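Local coordinates for proline iminopeptidase-related protein (Thermus thermophilus, PDB 2YYS), which is of unknown function but belongs to the alpha/beta hydrolases of peptidase family S33 and may therefore act as a peptidase, at residues M1-G11 with L15-A27. Sequence-based numbering, arbitrary orientation.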
loop_
_atom_site.group_PDB
_atom_site.type_symbol
_atom_site.label_atom_id
_atom_site.label_comp_id
_atom_site.label_asym_id
_atom_site.label_seq_id
_atom_site.Cartn_x
_atom_site.Cartn_y
_atom_site.Cartn_z
ATOM N N MET A 1 14.183 22.281 2.344
ATOM C CA MET A 1 13.177 21.333 2.916
ATOM C C MET A 1 13.912 20.357 3.824
ATOM O O MET A 1 14.992 19.860 3.475
ATOM C CB MET A 1 12.502 20.566 1.793
ATOM C CG MET A 1 11.500 19.498 2.269
ATOM S SD MET A 1 11.462 18.098 1.142
ATOM C CE MET A 1 9.964 18.469 0.213
ATOM N N ARG A 2 13.320 20.084 4.983
ATOM C CA ARG A 2 13.874 19.116 5.903
ATOM C C ARG A 2 13.727 17.690 5.350
ATOM O O ARG A 2 12.668 17.287 4.898
ATOM C CB ARG A 2 13.187 19.248 7.256
ATOM C CG ARG A 2 13.688 18.292 8.304
ATOM C CD ARG A 2 12.915 18.389 9.595
ATOM N NE ARG A 2 13.095 17.184 10.374
ATOM C CZ ARG A 2 12.357 16.079 10.297
ATOM N NH1 ARG A 2 11.316 15.978 9.474
ATOM N NH2 ARG A 2 12.674 15.059 11.078
ATOM N N GLU A 3 14.820 16.941 5.402
ATOM C CA GLU A 3 14.848 15.558 4.952
ATOM C C GLU A 3 15.920 14.790 5.723
ATOM O O GLU A 3 17.114 15.078 5.597
ATOM C CB GLU A 3 15.119 15.501 3.448
ATOM C CG GLU A 3 15.150 14.086 2.891
ATOM C CD GLU A 3 15.489 14.032 1.417
ATOM O OE1 GLU A 3 16.411 14.742 0.986
ATOM O OE2 GLU A 3 14.852 13.258 0.691
ATOM N N GLU A 4 15.485 13.817 6.519
ATOM C CA GLU A 4 16.376 13.004 7.347
ATOM C C GLU A 4 16.209 11.561 6.932
ATOM O O GLU A 4 15.138 10.969 7.108
ATOM C CB GLU A 4 16.057 13.150 8.839
ATOM C CG GLU A 4 16.176 14.568 9.371
ATOM C CD GLU A 4 17.560 15.154 9.166
ATOM O OE1 GLU A 4 18.556 14.400 9.319
ATOM O OE2 GLU A 4 17.644 16.371 8.838
ATOM N N ILE A 5 17.279 11.015 6.364
ATOM C CA ILE A 5 17.309 9.671 5.840
ATOM C C ILE A 5 18.301 8.850 6.674
ATOM O O ILE A 5 19.432 9.273 6.908
ATOM C CB ILE A 5 17.728 9.699 4.363
ATOM C CG1 ILE A 5 16.718 10.529 3.546
ATOM C CG2 ILE A 5 17.870 8.274 3.840
ATOM C CD1 ILE A 5 17.036 10.683 2.066
ATOM N N GLY A 6 17.870 7.680 7.116
ATOM C CA GLY A 6 18.742 6.764 7.825
ATOM C C GLY A 6 18.095 5.415 8.092
ATOM O O GLY A 6 16.981 5.135 7.649
ATOM N N TYR A 7 18.818 4.561 8.795
ATOM C CA TYR A 7 18.273 3.314 9.280
ATOM C C TYR A 7 17.829 3.573 10.709
ATOM O O TYR A 7 18.604 4.061 11.521
ATOM C CB TYR A 7 19.338 2.210 9.256
ATOM C CG TYR A 7 19.449 1.419 7.974
ATOM C CD1 TYR A 7 18.748 1.762 6.831
ATOM C CD2 TYR A 7 20.273 0.305 7.912
ATOM C CE1 TYR A 7 18.853 1.003 5.667
ATOM C CE2 TYR A 7 20.384 -0.453 6.755
ATOM C CZ TYR A 7 19.674 -0.102 5.639
ATOM O OH TYR A 7 19.785 -0.868 4.503
ATOM N N VAL A 8 16.578 3.245 11.000
ATOM C CA VAL A 8 16.017 3.380 12.334
ATOM C C VAL A 8 15.774 1.987 12.914
ATOM O O VAL A 8 14.955 1.242 12.379
ATOM C CB VAL A 8 14.686 4.141 12.282
ATOM C CG1 VAL A 8 14.065 4.214 13.651
ATOM C CG2 VAL A 8 14.895 5.541 11.704
ATOM N N PRO A 9 16.477 1.637 13.999
ATOM C CA PRO A 9 16.199 0.393 14.723
ATOM C C PRO A 9 14.801 0.381 15.329
ATOM O O PRO A 9 14.379 1.355 15.946
ATOM C CB PRO A 9 17.262 0.369 15.838
ATOM C CG PRO A 9 18.336 1.312 15.376
ATOM C CD PRO A 9 17.602 2.378 14.607
ATOM N N VAL A 10 14.114 -0.734 15.140
ATOM C CA VAL A 10 12.749 -0.922 15.601
ATOM C C VAL A 10 12.635 -2.170 16.518
ATOM O O VAL A 10 11.550 -2.511 16.965
ATOM C CB VAL A 10 11.805 -0.932 14.347
ATOM C CG1 VAL A 10 10.649 -1.882 14.460
ATOM C CG2 VAL A 10 11.299 0.479 14.059
ATOM N N GLY A 11 13.766 -2.795 16.861
ATOM C CA GLY A 11 13.787 -3.984 17.704
ATOM C C GLY A 11 14.177 -5.227 16.927
ATOM O O GLY A 11 15.330 -5.660 16.952
ATOM N N LEU A 15 14.834 -0.285 9.754
ATOM C CA LEU A 15 14.068 0.210 8.623
ATOM C C LEU A 15 14.763 1.382 7.934
ATOM O O LEU A 15 15.272 2.286 8.582
ATOM C CB LEU A 15 12.681 0.642 9.088
ATOM C CG LEU A 15 11.870 -0.362 9.911
ATOM C CD1 LEU A 15 10.550 0.243 10.324
ATOM C CD2 LEU A 15 11.630 -1.648 9.165
ATOM N N TYR A 16 14.785 1.345 6.606
ATOM C CA TYR A 16 15.144 2.501 5.802
ATOM C C TYR A 16 14.010 3.531 5.903
ATOM O O TYR A 16 12.866 3.243 5.561
ATOM C CB TYR A 16 15.394 2.104 4.347
ATOM C CG TYR A 16 15.669 3.295 3.490
ATOM C CD1 TYR A 16 16.955 3.834 3.387
ATOM C CD2 TYR A 16 14.636 3.904 2.789
ATOM C CE1 TYR A 16 17.189 4.953 2.592
ATOM C CE2 TYR A 16 14.854 5.008 2.025
ATOM C CZ TYR A 16 16.129 5.542 1.918
ATOM O OH TYR A 16 16.302 6.674 1.140
ATOM N N VAL A 17 14.344 4.728 6.379
ATOM C CA VAL A 17 13.367 5.763 6.657
ATOM C C VAL A 17 13.772 7.058 5.977
ATOM O O VAL A 17 14.939 7.442 6.016
ATOM C CB VAL A 17 13.244 5.995 8.192
ATOM C CG1 VAL A 17 12.329 7.153 8.503
ATOM C CG2 VAL A 17 12.732 4.730 8.881
ATOM N N GLU A 18 12.803 7.708 5.338
ATOM C CA GLU A 18 12.941 9.072 4.832
ATOM C C GLU A 18 11.882 9.919 5.527
ATOM O O GLU A 18 10.685 9.816 5.244
ATOM C CB GLU A 18 12.765 9.131 3.317
ATOM C CG GLU A 18 13.654 8.153 2.557
ATOM C CD GLU A 18 13.390 8.133 1.054
ATOM O OE1 GLU A 18 12.297 8.551 0.636
ATOM O OE2 GLU A 18 14.279 7.675 0.290
ATOM N N ASP A 19 12.355 10.723 6.465
ATOM C CA ASP A 19 11.554 11.575 7.308
ATOM C C ASP A 19 11.628 12.975 6.717
ATOM O O ASP A 19 12.640 13.667 6.841
ATOM C CB ASP A 19 12.143 11.495 8.719
ATOM C CG ASP A 19 11.414 12.341 9.726
ATOM O OD1 ASP A 19 10.407 13.007 9.399
ATOM O OD2 ASP A 19 11.818 12.401 10.903
ATOM N N VAL A 20 10.537 13.400 6.093
ATOM C CA VAL A 20 10.540 14.556 5.199
ATOM C C VAL A 20 9.514 15.604 5.607
ATOM O O VAL A 20 8.397 15.262 5.966
ATOM C CB VAL A 20 10.222 14.072 3.770
ATOM C CG1 VAL A 20 10.123 15.201 2.809
ATOM C CG2 VAL A 20 11.306 13.094 3.309
ATOM N N GLY A 21 9.878 16.881 5.512
ATOM C CA GLY A 21 8.967 17.971 5.831
ATOM C C GLY A 21 9.140 18.514 7.246
ATOM O O GLY A 21 9.958 18.009 8.011
ATOM N N PRO A 22 8.382 19.559 7.586
ATOM C CA PRO A 22 8.525 20.230 8.887
ATOM C C PRO A 22 8.377 19.252 10.050
ATOM O O PRO A 22 7.423 18.489 10.085
ATOM C CB PRO A 22 7.401 21.284 8.899
ATOM C CG PRO A 22 6.674 21.185 7.617
ATOM C CD PRO A 22 7.337 20.162 6.741
ATOM N N VAL A 23 9.322 19.276 10.979
ATOM C CA VAL A 23 9.365 18.304 12.067
ATOM C C VAL A 23 8.143 18.387 13.000
ATOM O O VAL A 23 7.761 17.400 13.616
ATOM C CB VAL A 23 10.688 18.432 12.884
ATOM C CG1 VAL A 23 10.715 19.709 13.752
ATOM C CG2 VAL A 23 10.908 17.205 13.727
ATOM N N GLU A 24 7.538 19.563 13.080
ATOM C CA GLU A 24 6.392 19.795 13.948
ATOM C C GLU A 24 5.074 19.817 13.158
ATOM O O GLU A 24 4.009 19.972 13.740
ATOM C CB GLU A 24 6.612 21.079 14.780
ATOM C CG GLU A 24 7.439 20.806 16.043
ATOM C CD GLU A 24 8.096 22.036 16.694
ATOM O OE1 GLU A 24 8.254 23.100 16.046
ATOM O OE2 GLU A 24 8.479 21.925 17.884
ATOM N N GLY A 25 5.147 19.615 11.844
ATOM C CA GLY A 25 3.956 19.538 11.011
ATOM C C GLY A 25 3.138 18.284 11.276
ATOM O O GLY A 25 3.612 17.357 11.933
ATOM N N PRO A 26 1.913 18.244 10.759
ATOM C CA PRO A 26 1.048 17.070 10.924
ATOM C C PRO A 26 1.658 15.867 10.223
ATOM O O PRO A 26 2.111 16.014 9.103
ATOM C CB PRO A 26 -0.263 17.490 10.264
ATOM C CG PRO A 26 0.078 18.628 9.380
ATOM C CD PRO A 26 1.273 19.307 9.973
ATOM N N ALA A 27 1.665 14.711 10.876
ATOM C CA ALA A 27 2.461 13.580 10.436
ATOM C C ALA A 27 1.640 12.551 9.656
ATOM O O ALA A 27 0.503 12.247 10.026
ATOM C CB ALA A 27 3.105 12.933 11.624
#
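Strands 3-9 and 14-20 pair antiparallel, with Glu4-Asp19, Gly6-Val17 and Val8-Leu15 as hydrogen-bonded pairs, each bonded in both directions; Gly21 N to Arg2 O (2.9 Å) extends the pairing past the strand ends. The main polar link is Arg2. Its chain, with CG anti to the backbone N (chi1 -180°) and extended as far as NE, runs past Gly21 and brings the guanidinium end-on to Asp19: Arg2 NH2 bonds Asp19 OD2 at 2.8 Å and Arg2 NH1 bonds Asp19 OD1 at 3.1 Å. The two planes stand 76° apart, and both oxygens are met from above the carboxylate plane. Arg2 NH1 also donates to Gly21 O (2.8 Å), near the guanidinium plane, which helps fix the group's rotation, while Val23 CB lies over one face, toward its rim. Apolar contacts lie on both faces of the hairpin. Val8 CG2 meets Val17 CG2 at 3.6 Å on the face that also carries Asp19; on the other face Ile5 CG2 touches Tyr16 CE1 (3.6 Å), Tyr7 CE1 reaches Tyr16 CB, and Met1 SD rests on Val20 CG1. This hairpin forms one margin of the alpha/beta-hydrolase sheet: strand 3-9 is outermost, strand 14-20 pairs onward with strand 54-58, whose Arg54 also bridges Asp19, and helix 78-91 packs Leu88 against Val8 and Val17.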